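Local coordinates for protein exopolygalacturonase (Yersinia enterocolitica, PDB 2UVF) that hydrolyses polygalacturonate, the backbone of pectin, probably from a chain end, as a family 28 glycoside hydrolase, at residues Gly214-Gly219 with Ser266-Gly271; Phe347-Pro352 with Leu370-Tyr375; Asn526-Asn531 with Asn558-Asn563. One frame throughout, in Å; residues are numbered along the deposited sequence.

How the contacts relate
The three contacts follow one another along the chain; none nests in or crosses another. Contact 1 closes first, pairing 214-219 with 266-271 after 46 intervening residues. Contact 2 then joins 347-352 to 370-375 across a shorter excursion of 17 residues. The two touch: strand 268-270 lies beside strand 348-350, with Ile269 N 2.7 Å from Thr348 O, a probable hydrogen bond, so four parallel strands from successive turns of the beta-helix run side by side. Contact 3, 526-531 with 558-563, closes over 26 residues much further along the solenoid, its centre about 38 Å from that of contact 1 and about 29 Å from that of contact 2.

Contact 1: Gly214-Gly219 with Ser266-Gly271; sequences GAILLG and SGVIDG
Leu218 and Asp270 stand side by side on neighbouring parallel strands, with the CD1 methyl of the leucine laid over the flat face of the carboxylate, 3.7 Å from Asp270 CG. Both side chains have CG opposite the backbone N (chi1 -174° and -171°); the two point the same way, and CD1 alone of the leucine side chain reaches that of the aspartate. Asp270 is buried although its neighbours on this face are partly exposed, and its OD1 accepts a bond from the backbone N of Asn272 just beyond the strand. The side chain of Asp270 comes within about 4 Å of a bound nickel ion.

The tight part of the contact is the backbone. Val268 N donates to Ala215 O at 2.8 Å, and Leu217 N returns a bond to Val268 O at 3.0 Å. Leu217 then grips the other strand a second time, its O taking the N-H of Asp270 at 2.7 Å. The ladder finishes with Gly219 N bonded to Asp270 O.

Side-chain packing is looser. On the partly exposed face Ile216 CG1 and Val268 CB are 4.1 Å apart, and the isoleucine reaches Asp270 only with its CG2 branch. On the buried face Leu217 CD2 and Ile269 CG2 stay 4.3 Å from each other, and other strands supply much of the packing: Ile245 and Leu211 touch both residues inside the beta-helix. Strand 194-202 hydrogen-bonds to the far edge of 215-219, while strand 348-350 extends the parallel array beyond 268-270.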
ATOM      1  N   GLY A 214      11.153   2.938  20.520  1.00 37.11           N
ATOM      2  CA  GLY A 214      12.310   3.819  20.637  1.00 36.42           C
ATOM      3  C   GLY A 214      13.467   3.515  19.703  1.00 35.21           C
ATOM      4  O   GLY A 214      14.391   4.312  19.612  1.00 34.64           O
ATOM      5  N   ALA A 215      13.408   2.367  19.021  1.00 34.90           N
ATOM      6  CA  ALA A 215      14.405   1.980  18.002  1.00 34.40           C
ATOM      7  C   ALA A 215      14.320   2.765  16.693  1.00 34.28           C
ATOM      8  O   ALA A 215      13.251   2.888  16.111  1.00 34.97           O
ATOM      9  CB  ALA A 215      14.310   0.489  17.693  1.00 34.09           C
ATOM     10  N   ILE A 216      15.452   3.284  16.223  1.00 33.82           N
ATOM     11  CA  ILE A 216      15.534   3.872  14.874  1.00 33.09           C
ATOM     12  C   ILE A 216      16.648   3.207  14.079  1.00 33.21           C
ATOM     13  O   ILE A 216      17.831   3.327  14.411  1.00 32.26           O
ATOM     14  CB  ILE A 216      15.738   5.407  14.873  1.00 32.87           C
ATOM     15  CG1 ILE A 216      14.620   6.111  15.650  1.00 32.95           C
ATOM     16  CG2 ILE A 216      15.803   5.950  13.438  1.00 31.33           C
ATOM     17  CD1 ILE A 216      14.878   7.596  15.888  1.00 33.02           C
ATOM     18  N   LEU A 217      16.245   2.475  13.043  1.00 33.44           N
ATOM     19  CA  LEU A 217      17.176   2.008  12.034  1.00 33.24           C
ATOM     20  C   LEU A 217      17.357   3.103  11.001  1.00 33.32           C
ATOM     21  O   LEU A 217      16.473   3.359  10.161  1.00 33.14           O
ATOM     22  CB  LEU A 217      16.715   0.685  11.406  1.00 33.39           C
ATOM     23  CG  LEU A 217      17.680   0.031  10.402  1.00 34.18           C
ATOM     24  CD1 LEU A 217      18.973  -0.456  11.068  1.00 33.88           C
ATOM     25  CD2 LEU A 217      16.993  -1.097   9.645  1.00 32.92           C
ATOM     26  N   LEU A 218      18.521   3.750  11.085  1.00 33.37           N
ATOM     27  CA  LEU A 218      18.888   4.867  10.227  1.00 33.91           C
ATOM     28  C   LEU A 218      19.771   4.421   9.043  1.00 34.67           C
ATOM     29  O   LEU A 218      20.814   3.798   9.227  1.00 34.75           O
ATOM     30  CB  LEU A 218      19.585   5.979  11.048  1.00 33.51           C
ATOM     31  CG  LEU A 218      19.925   7.322  10.370  1.00 33.72           C
ATOM     32  CD1 LEU A 218      18.731   7.959   9.657  1.00 34.04           C
ATOM     33  CD2 LEU A 218      20.525   8.319  11.364  1.00 33.60           C
ATOM     34  N   GLY A 219      19.348   4.756   7.829  1.00 35.03           N
ATOM     35  CA  GLY A 219      20.149   4.486   6.655  1.00 36.26           C
ATOM     36  C   GLY A 219      21.478   5.206   6.711  1.00 36.79           C
ATOM     37  O   GLY A 219      21.563   6.328   7.224  1.00 36.97           O
ATOM     38  N   SER A 266       7.073  -1.438  17.107  1.00 34.55           N
ATOM     39  CA  SER A 266       6.659  -0.054  16.939  1.00 34.35           C
ATOM     40  C   SER A 266       7.791   0.909  16.609  1.00 34.55           C
ATOM     41  O   SER A 266       7.585   2.123  16.606  1.00 34.62           O
ATOM     42  CB  SER A 266       5.895   0.421  18.176  1.00 34.08           C
ATOM     43  OG  SER A 266       6.766   0.624  19.267  1.00 34.94           O
ATOM     44  N   GLY A 267       8.979   0.373  16.314  1.00 34.64           N
ATOM     45  CA  GLY A 267      10.152   1.184  15.981  1.00 34.40           C
ATOM     46  C   GLY A 267      10.081   1.813  14.592  1.00 35.01           C
ATOM     47  O   GLY A 267       9.131   1.562  13.825  1.00 34.69           O
ATOM     48  N   VAL A 268      11.102   2.613  14.271  1.00 34.44           N
ATOM     49  CA  VAL A 268      11.173   3.405  13.044  1.00 33.58           C
ATOM     50  C   VAL A 268      12.249   2.850  12.096  1.00 33.91           C
ATOM     51  O   VAL A 268      13.323   2.407  12.538  1.00 34.04           O
ATOM     52  CB  VAL A 268      11.459   4.895  13.387  1.00 33.27           C
ATOM     53  CG1 VAL A 268      11.781   5.744  12.138  1.00 33.87           C
ATOM     54  CG2 VAL A 268      10.295   5.499  14.191  1.00 32.74           C
ATOM     55  N   ILE A 269      11.936   2.843  10.800  1.00 33.47           N
ATOM     56  CA  ILE A 269      12.936   2.612   9.754  1.00 32.88           C
ATOM     57  C   ILE A 269      13.076   3.893   8.954  1.00 32.43           C
ATOM     58  O   ILE A 269      12.129   4.329   8.280  1.00 32.01           O
ATOM     59  CB  ILE A 269      12.582   1.446   8.799  1.00 32.56           C
ATOM     60  CG1 ILE A 269      12.170   0.190   9.588  1.00 32.01           C
ATOM     61  CG2 ILE A 269      13.780   1.167   7.885  1.00 33.48           C
ATOM     62  CD1 ILE A 269      11.498  -0.918   8.769  1.00 32.51           C
ATOM     63  N   ASP A 270      14.269   4.480   9.037  1.00 31.60           N
ATOM     64  CA  ASP A 270      14.558   5.768   8.454  1.00 31.34           C
ATOM     65  C   ASP A 270      15.605   5.615   7.340  1.00 31.43           C
ATOM     66  O   ASP A 270      16.709   5.171   7.589  1.00 31.18           O
ATOM     67  CB  ASP A 270      15.015   6.748   9.540  1.00 31.15           C
ATOM     68  CG  ASP A 270      15.118   8.156   9.035  1.00 31.70           C
ATOM     69  OD1 ASP A 270      15.231   8.355   7.814  1.00 32.96           O
ATOM     70  OD2 ASP A 270      15.103   9.080   9.851  1.00 34.61           O
ATOM     71  N   GLY A 271      15.230   5.966   6.110  1.00 31.47           N
ATOM     72  CA  GLY A 271      16.072   5.696   4.941  1.00 31.66           C
ATOM     73  C   GLY A 271      17.220   6.656   4.680  1.00 31.07           C
ATOM     74  O   GLY A 271      18.125   6.334   3.905  1.00 30.91           O
TER

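Contact 2: Phe347-Pro352 with Leu370-Tyr375; sequences FTVRNP and LIHQTY. With SO4 (sulfate ion), chain G.
Arg350 and Gln373 both start with CG beside the backbone N (chi1 -73° and -56°) and then run out extended, which carries the guanidinium and the amide to the same height above the strands. Their planes are nearly coplanar, 5° apart, and the arginine takes the amide side-on: NE lies 2.7 Å from Gln373 OE1 and NH2 2.8 Å from the same oxygen. The NE donor approaches nearly in line with the carbonyl, while NH2 uses a lone pair in its plane. Two donors on one oxygen fix which way the amide is turned and direct NE2 to the sulfate, through a weak, bent bond. This ion, probably from the crystallisation liquor, is also held by Tyr94 and Arg288.

On the opposite, interior face, Leu370 CD2 sits over the centre of the Phe347 ring, 3.7 Å from its centroid, in a CH-pi contact. Farther along, Thr374 CG2 touches Pro352 CD, at 3.5 Å, and, from a direction roughly at right angles, Val349 CG1, while Thr374 OG1 is bonded to the backbone N of Gly401.

Between these faces the parallel backbones are tied by Ile371 N to Phe347 O, Val349 N to Ile371 O at 2.7 Å, and Gln373 N to Val349 O. His372 is held beyond the contact, bonded to Asn396 and stacked on Phe398. Strand 268-270 pairs with the other edge of 348-350, strand 397-399 follows 371-373, and Ile357 of strand 357-360 packs under Phe347, Val349 and Leu370.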
ATOM      1  N   PHE A 347       5.576  -0.940  12.458  1.00 28.20           N
ATOM      2  CA  PHE A 347       6.708  -0.042  12.275  1.00 27.90           C
ATOM      3  C   PHE A 347       6.361   1.219  11.524  1.00 28.08           C
ATOM      4  O   PHE A 347       5.392   1.249  10.768  1.00 27.86           O
ATOM      5  CB  PHE A 347       7.984  -0.739  11.718  1.00 27.90           C
ATOM      6  CG  PHE A 347       7.809  -1.482  10.411  1.00 27.68           C
ATOM      7  CD1 PHE A 347       7.916  -0.810   9.186  1.00 28.98           C
ATOM      8  CD2 PHE A 347       7.627  -2.863  10.398  1.00 27.72           C
ATOM      9  CE1 PHE A 347       7.792  -1.492   7.978  1.00 25.30           C
ATOM     10  CE2 PHE A 347       7.501  -3.562   9.187  1.00 27.40           C
ATOM     11  CZ  PHE A 347       7.593  -2.868   7.970  1.00 26.04           C
ATOM     12  N   THR A 348       7.154   2.260  11.772  1.00 28.17           N
ATOM     13  CA  THR A 348       7.059   3.539  11.073  1.00 28.30           C
ATOM     14  C   THR A 348       8.130   3.605   9.978  1.00 27.79           C
ATOM     15  O   THR A 348       9.274   3.138  10.176  1.00 28.75           O
ATOM     16  CB  THR A 348       7.162   4.705  12.090  1.00 27.96           C
ATOM     17  OG1 THR A 348       6.026   4.630  12.954  1.00 31.24           O
ATOM     18  CG2 THR A 348       7.152   6.073  11.431  1.00 27.54           C
ATOM     19  N   VAL A 349       7.747   4.145   8.824  1.00 27.03           N
ATOM     20  CA  VAL A 349       8.651   4.347   7.691  1.00 26.22           C
ATOM     21  C   VAL A 349       8.852   5.838   7.503  1.00 27.04           C
ATOM     22  O   VAL A 349       7.882   6.610   7.364  1.00 26.69           O
ATOM     23  CB  VAL A 349       8.110   3.725   6.354  1.00 25.70           C
ATOM     24  CG1 VAL A 349       9.014   4.104   5.142  1.00 25.85           C
ATOM     25  CG2 VAL A 349       8.061   2.249   6.442  1.00 25.20           C
ATOM     26  N   ARG A 350      10.110   6.252   7.479  1.00 27.90           N
ATOM     27  CA  ARG A 350      10.438   7.637   7.219  1.00 28.06           C
ATOM     28  C   ARG A 350      11.479   7.766   6.132  1.00 27.83           C
ATOM     29  O   ARG A 350      12.272   6.874   5.965  1.00 28.11           O
ATOM     30  CB  ARG A 350      10.939   8.276   8.501  1.00 28.78           C
ATOM     31  CG  ARG A 350       9.799   8.505   9.481  1.00 30.80           C
ATOM     32  CD  ARG A 350      10.242   9.179  10.723  1.00 31.76           C
ATOM     33  NE  ARG A 350       9.068   9.467  11.519  1.00 34.11           N
ATOM     34  CZ  ARG A 350       9.093   9.887  12.771  1.00 33.83           C
ATOM     35  NH1 ARG A 350      10.251  10.085  13.383  1.00 33.72           N
ATOM     36  NH2 ARG A 350       7.948  10.128  13.389  1.00 32.48           N
ATOM     37  N   ASN A 351      11.429   8.857   5.369  1.00 27.79           N
ATOM     38  CA  ASN A 351      12.580   9.339   4.601  1.00 27.65           C
ATOM     39  C   ASN A 351      13.293   8.322   3.657  1.00 28.26           C
ATOM     40  O   ASN A 351      14.507   8.131   3.781  1.00 28.59           O
ATOM     41  CB  ASN A 351      13.606   9.915   5.595  1.00 27.92           C
ATOM     42  CG  ASN A 351      14.496  10.987   4.985  1.00 27.18           C
ATOM     43  OD1 ASN A 351      15.339  11.560   5.672  1.00 29.36           O
ATOM     44  ND2 ASN A 351      14.296  11.284   3.718  1.00 23.90           N
ATOM     45  N   PRO A 352      12.562   7.701   2.696  1.00 27.70           N
ATOM     46  CA  PRO A 352      13.246   6.745   1.840  1.00 27.69           C
ATOM     47  C   PRO A 352      14.051   7.514   0.803  1.00 28.24           C
ATOM     48  O   PRO A 352      13.632   8.597   0.389  1.00 29.20           O
ATOM     49  CB  PRO A 352      12.086   6.000   1.173  1.00 27.33           C
ATOM     50  CG  PRO A 352      11.023   7.057   1.014  1.00 25.82           C
ATOM     51  CD  PRO A 352      11.147   7.876   2.293  1.00 27.36           C
ATOM     52  N   LEU A 370       1.173  -0.321   9.782  1.00 26.82           N
ATOM     53  CA  LEU A 370       2.392   0.432   9.514  1.00 26.02           C
ATOM     54  C   LEU A 370       2.040   1.914   9.459  1.00 25.14           C
ATOM     55  O   LEU A 370       0.904   2.289   9.162  1.00 24.67           O
ATOM     56  CB  LEU A 370       3.063  -0.030   8.211  1.00 26.30           C
ATOM     57  CG  LEU A 370       3.205  -1.535   7.903  1.00 26.91           C
ATOM     58  CD1 LEU A 370       3.844  -1.743   6.493  1.00 27.16           C
ATOM     59  CD2 LEU A 370       4.016  -2.265   8.932  1.00 23.69           C
ATOM     60  N   ILE A 371       3.010   2.753   9.780  1.00 24.30           N
ATOM     61  CA  ILE A 371       2.829   4.189   9.720  1.00 23.80           C
ATOM     62  C   ILE A 371       3.852   4.713   8.698  1.00 24.33           C
ATOM     63  O   ILE A 371       5.044   4.602   8.924  1.00 24.38           O
ATOM     64  CB  ILE A 371       2.971   4.806  11.163  1.00 24.22           C
ATOM     65  CG1 ILE A 371       1.866   4.236  12.093  1.00 22.83           C
ATOM     66  CG2 ILE A 371       2.939   6.320  11.135  1.00 23.26           C
ATOM     67  CD1 ILE A 371       2.248   4.202  13.557  1.00 25.70           C
ATOM     68  N   HIS A 372       3.376   5.221   7.555  1.00 23.34           N
ATOM     69  CA  HIS A 372       4.254   5.735   6.496  1.00 22.86           C
ATOM     70  C   HIS A 372       4.259   7.242   6.589  1.00 22.07           C
ATOM     71  O   HIS A 372       3.228   7.859   6.447  1.00 21.51           O
ATOM     72  CB  HIS A 372       3.770   5.293   5.083  1.00 22.53           C
ATOM     73  CG  HIS A 372       3.329   3.867   5.030  1.00 21.34           C
ATOM     74  ND1 HIS A 372       4.161   2.847   4.618  1.00 23.69           N
ATOM     75  CD2 HIS A 372       2.174   3.278   5.414  1.00 20.52           C
ATOM     76  CE1 HIS A 372       3.526   1.691   4.735  1.00 23.47           C
ATOM     77  NE2 HIS A 372       2.317   1.924   5.214  1.00 19.34           N
ATOM     78  N   GLN A 373       5.423   7.820   6.847  1.00 22.99           N
ATOM     79  CA  GLN A 373       5.568   9.250   6.954  1.00 24.01           C
ATOM     80  C   GLN A 373       6.735   9.678   6.047  1.00 24.49           C
ATOM     81  O   GLN A 373       7.882   9.858   6.498  1.00 24.96           O
ATOM     82  CB  GLN A 373       5.808   9.650   8.422  1.00 24.50           C
ATOM     83  CG  GLN A 373       4.742   9.184   9.455  1.00 23.36           C
ATOM     84  CD  GLN A 373       5.162   9.524  10.888  1.00 24.52           C
ATOM     85  OE1 GLN A 373       6.357   9.554  11.205  1.00 26.18           O
ATOM     86  NE2 GLN A 373       4.196   9.797  11.744  1.00 25.71           N
ATOM     87  N   THR A 374       6.430   9.833   4.760  1.00 24.11           N
ATOM     88  CA  THR A 374       7.457  10.013   3.738  1.00 23.39           C
ATOM     89  C   THR A 374       7.091  11.133   2.773  1.00 23.62           C
ATOM     90  O   THR A 374       7.650  11.208   1.694  1.00 24.20           O
ATOM     91  CB  THR A 374       7.728   8.713   2.937  1.00 23.60           C
ATOM     92  OG1 THR A 374       6.600   8.391   2.114  1.00 22.67           O
ATOM     93  CG2 THR A 374       7.992   7.528   3.867  1.00 23.56           C
ATOM     94  N   TYR A 375       6.150  11.993   3.163  1.00 23.08           N
ATOM     95  CA  TYR A 375       5.797  13.161   2.376  1.00 23.24           C
ATOM     96  C   TYR A 375       6.928  14.141   2.575  1.00 23.88           C
ATOM     97  O   TYR A 375       7.324  14.356   3.725  1.00 24.61           O
ATOM     98  CB  TYR A 375       4.480  13.778   2.870  1.00 21.89           C
ATOM     99  CG  TYR A 375       4.018  14.942   2.026  1.00 21.42           C
ATOM    100  CD1 TYR A 375       3.310  14.723   0.852  1.00 21.80           C
ATOM    101  CD2 TYR A 375       4.299  16.261   2.388  1.00 18.10           C
ATOM    102  CE1 TYR A 375       2.906  15.765   0.057  1.00 15.77           C
ATOM    103  CE2 TYR A 375       3.865  17.307   1.608  1.00 17.91           C
ATOM    104  CZ  TYR A 375       3.161  17.043   0.443  1.00 18.49           C
ATOM    105  OH  TYR A 375       2.732  18.072  -0.373  1.00 18.84           O
TER
HETATM  106  S   SO4 G1610       0.551   8.883  13.054  1.00 83.05           S
HETATM  107  O1  SO4 G1610       0.647   7.601  13.758  1.00 82.61           O
HETATM  108  O2  SO4 G1610       0.162   9.914  14.013  1.00 83.29           O
HETATM  109  O3  SO4 G1610       1.808   9.279  12.420  1.00 82.31           O
HETATM  110  O4  SO4 G1610      -0.450   8.750  12.007  1.00 83.26           O

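Contact 3: Asn526-Asn531 with Asn558-Asn563; sequences NVTVDN and NVQLNN
Side-chain amides bind the two strands at one end, where Asn558 ND2 donates to Asn526 OD1 at 3.0 Å. The two amide planes are steeply turned, 69° apart, and the donor arrives from above the acceptor's carbonyl plane. Asn558 OD1 in turn accepts from Gln560 NE2, whose chain is bent at chi2 (84°) to reach back along its own strand. Near the other end Asn562 ND2 gives a straight bond to Asp530 OD1, meeting it from above the carboxylate plane, while Asn562 OD1 is bonded to Thr583.

Backbone bonds run between these pairs: Gln560 N to Val527 O, Val529 N to Gln560 O at 2.9 Å, Asn562 N to Val529 O at 2.8 Å, and Asn531 N to Asn562 O.

Apolar contact fills the buried face, where Leu561 CD2 reaches Val529 CG2 at 3.5 Å and Val527 CB faces Val559 CG2 at 4.2 Å; Val494 touches Val529 and Leu561 from another strand.

Asn526 and Asn558 both occupy corners with left-handed backbone angles, and Asn526 ND2 continues the line to Asn484 OD1. Such a row of hydrogen-bonded asparagines on successive turns is the asparagine ladder of right-handed parallel beta-helices.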
ATOM      1  N   ASN A 526     -20.940   2.556  -3.207  1.00 31.63           N
ATOM      2  CA  ASN A 526     -21.062   3.004  -1.806  1.00 30.15           C
ATOM      3  C   ASN A 526     -19.882   3.886  -1.391  1.00 29.07           C
ATOM      4  O   ASN A 526     -19.209   3.585  -0.418  1.00 28.87           O
ATOM      5  CB  ASN A 526     -21.144   1.805  -0.843  1.00 29.76           C
ATOM      6  CG  ASN A 526     -22.259   0.820  -1.182  1.00 29.00           C
ATOM      7  OD1 ASN A 526     -23.183   1.129  -1.921  1.00 26.87           O
ATOM      8  ND2 ASN A 526     -22.170  -0.376  -0.617  1.00 29.13           N
ATOM      9  N   VAL A 527     -19.641   4.953  -2.153  1.00 28.57           N
ATOM     10  CA  VAL A 527     -18.486   5.838  -1.983  1.00 27.22           C
ATOM     11  C   VAL A 527     -18.985   7.278  -1.909  1.00 27.74           C
ATOM     12  O   VAL A 527     -19.785   7.712  -2.728  1.00 27.24           O
ATOM     13  CB  VAL A 527     -17.444   5.684  -3.144  1.00 27.26           C
ATOM     14  CG1 VAL A 527     -16.466   6.879  -3.209  1.00 24.19           C
ATOM     15  CG2 VAL A 527     -16.697   4.347  -3.047  1.00 23.99           C
ATOM     16  N   THR A 528     -18.504   8.001  -0.909  1.00 27.62           N
ATOM     17  CA  THR A 528     -18.864   9.389  -0.704  1.00 28.23           C
ATOM     18  C   THR A 528     -17.589  10.214  -0.719  1.00 28.50           C
ATOM     19  O   THR A 528     -16.595   9.840  -0.097  1.00 28.79           O
ATOM     20  CB  THR A 528     -19.585   9.574   0.644  1.00 28.04           C
ATOM     21  OG1 THR A 528     -18.818   8.921   1.676  1.00 28.75           O
ATOM     22  CG2 THR A 528     -20.984   8.959   0.589  1.00 26.54           C
ATOM     23  N   VAL A 529     -17.614  11.308  -1.460  1.00 28.33           N
ATOM     24  CA  VAL A 529     -16.552  12.287  -1.431  1.00 28.89           C
ATOM     25  C   VAL A 529     -17.156  13.641  -1.097  1.00 29.25           C
ATOM     26  O   VAL A 529     -18.092  14.087  -1.765  1.00 29.34           O
ATOM     27  CB  VAL A 529     -15.820  12.445  -2.806  1.00 28.66           C
ATOM     28  CG1 VAL A 529     -14.669  13.458  -2.689  1.00 27.09           C
ATOM     29  CG2 VAL A 529     -15.320  11.122  -3.337  1.00 28.77           C
ATOM     30  N   ASP A 530     -16.599  14.289  -0.076  1.00 29.77           N
ATOM     31  CA  ASP A 530     -16.874  15.695   0.198  1.00 29.77           C
ATOM     32  C   ASP A 530     -15.636  16.522  -0.129  1.00 30.23           C
ATOM     33  O   ASP A 530     -14.620  16.420   0.552  1.00 29.19           O
ATOM     34  CB  ASP A 530     -17.271  15.901   1.654  1.00 29.22           C
ATOM     35  CG  ASP A 530     -17.716  17.332   1.957  1.00 29.74           C
ATOM     36  OD1 ASP A 530     -17.974  18.153   1.041  1.00 28.40           O
ATOM     37  OD2 ASP A 530     -17.807  17.640   3.151  1.00 30.23           O
ATOM     38  N   ASN A 531     -15.752  17.338  -1.174  0.50 30.42           N
ATOM     39  CA  ASN A 531     -14.709  18.253  -1.623  0.50 30.94           C
ATOM     40  C   ASN A 531     -13.596  17.580  -2.397  0.50 32.28           C
ATOM     41  O   ASN A 531     -13.021  16.571  -1.964  0.50 32.54           O
ATOM     42  CB  ASN A 531     -14.108  19.067  -0.467  0.50 30.30           C
ATOM     43  CG  ASN A 531     -15.150  19.854   0.310  0.50 28.34           C
ATOM     44  OD1 ASN A 531     -15.047  19.999   1.531  0.50 24.97           O
ATOM     45  ND2 ASN A 531     -16.148  20.368  -0.390  0.50 24.57           N
ATOM     46  N   ASN A 558     -24.453   3.941  -6.373  1.00 37.31           N
ATOM     47  CA  ASN A 558     -24.631   4.581  -5.061  1.00 35.74           C
ATOM     48  C   ASN A 558     -23.417   5.392  -4.560  1.00 34.08           C
ATOM     49  O   ASN A 558     -22.799   5.068  -3.546  1.00 34.06           O
ATOM     50  CB  ASN A 558     -25.112   3.549  -4.018  1.00 35.42           C
ATOM     51  CG  ASN A 558     -25.380   4.168  -2.644  1.00 35.53           C
ATOM     52  OD1 ASN A 558     -25.758   5.335  -2.544  1.00 36.84           O
ATOM     53  ND2 ASN A 558     -25.186   3.379  -1.579  1.00 34.15           N
ATOM     54  N   VAL A 559     -23.106   6.472  -5.263  1.00 33.05           N
ATOM     55  CA  VAL A 559     -21.944   7.315  -4.944  1.00 30.50           C
ATOM     56  C   VAL A 559     -22.438   8.751  -4.773  1.00 31.11           C
ATOM     57  O   VAL A 559     -23.271   9.199  -5.543  1.00 31.10           O
ATOM     58  CB  VAL A 559     -20.866   7.228  -6.091  1.00 30.55           C
ATOM     59  CG1 VAL A 559     -19.755   8.277  -5.935  1.00 26.42           C
ATOM     60  CG2 VAL A 559     -20.277   5.815  -6.206  1.00 26.07           C
ATOM     61  N   GLN A 560     -21.925   9.478  -3.776  1.00 30.88           N
ATOM     62  CA  GLN A 560     -22.315  10.878  -3.554  1.00 30.29           C
ATOM     63  C   GLN A 560     -21.089  11.782  -3.549  1.00 30.00           C
ATOM     64  O   GLN A 560     -20.144  11.559  -2.795  1.00 29.63           O
ATOM     65  CB  GLN A 560     -23.087  11.052  -2.233  1.00 30.05           C
ATOM     66  CG  GLN A 560     -24.464  10.405  -2.171  1.00 29.09           C
ATOM     67  CD  GLN A 560     -24.448   8.938  -1.790  1.00 29.39           C
ATOM     68  OE1 GLN A 560     -23.829   8.540  -0.801  1.00 29.40           O
ATOM     69  NE2 GLN A 560     -25.160   8.115  -2.567  1.00 28.45           N
ATOM     70  N   LEU A 561     -21.132  12.816  -4.376  1.00 29.42           N
ATOM     71  CA  LEU A 561     -20.010  13.695  -4.583  1.00 29.41           C
ATOM     72  C   LEU A 561     -20.405  15.139  -4.283  1.00 29.70           C
ATOM     73  O   LEU A 561     -21.219  15.737  -5.010  1.00 30.10           O
ATOM     74  CB  LEU A 561     -19.497  13.570  -6.031  1.00 28.86           C
ATOM     75  CG  LEU A 561     -18.989  12.211  -6.497  1.00 28.58           C
ATOM     76  CD1 LEU A 561     -18.518  12.239  -7.914  1.00 29.46           C
ATOM     77  CD2 LEU A 561     -17.872  11.815  -5.632  1.00 30.68           C
ATOM     78  N   ASN A 562     -19.848  15.701  -3.212  1.00 29.23           N
ATOM     79  CA  ASN A 562     -20.118  17.086  -2.906  1.00 28.47           C
ATOM     80  C   ASN A 562     -18.918  17.976  -3.195  1.00 28.77           C
ATOM     81  O   ASN A 562     -17.783  17.644  -2.816  1.00 28.04           O
ATOM     82  CB  ASN A 562     -20.549  17.231  -1.447  1.00 28.93           C
ATOM     83  CG  ASN A 562     -21.048  18.613  -1.139  1.00 27.51           C
ATOM     84  OD1 ASN A 562     -22.105  19.023  -1.603  1.00 25.80           O
ATOM     85  ND2 ASN A 562     -20.282  19.348  -0.369  1.00 27.33           N
ATOM     86  N   ASN A 563     -19.185  19.097  -3.868  0.50 28.25           N
ATOM     87  CA  ASN A 563     -18.178  20.103  -4.168  0.50 27.69           C
ATOM     88  C   ASN A 563     -16.995  19.515  -4.948  0.50 28.02           C
ATOM     89  O   ASN A 563     -15.839  19.561  -4.512  0.50 27.62           O
ATOM     90  CB  ASN A 563     -17.728  20.833  -2.893  0.50 27.55           C
ATOM     91  CG  ASN A 563     -16.672  21.892  -3.163  0.50 25.34           C
ATOM     92  OD1 ASN A 563     -15.745  22.058  -2.380  0.50 26.22           O
ATOM     93  ND2 ASN A 563     -16.802  22.601  -4.276  0.50 22.22           N
TER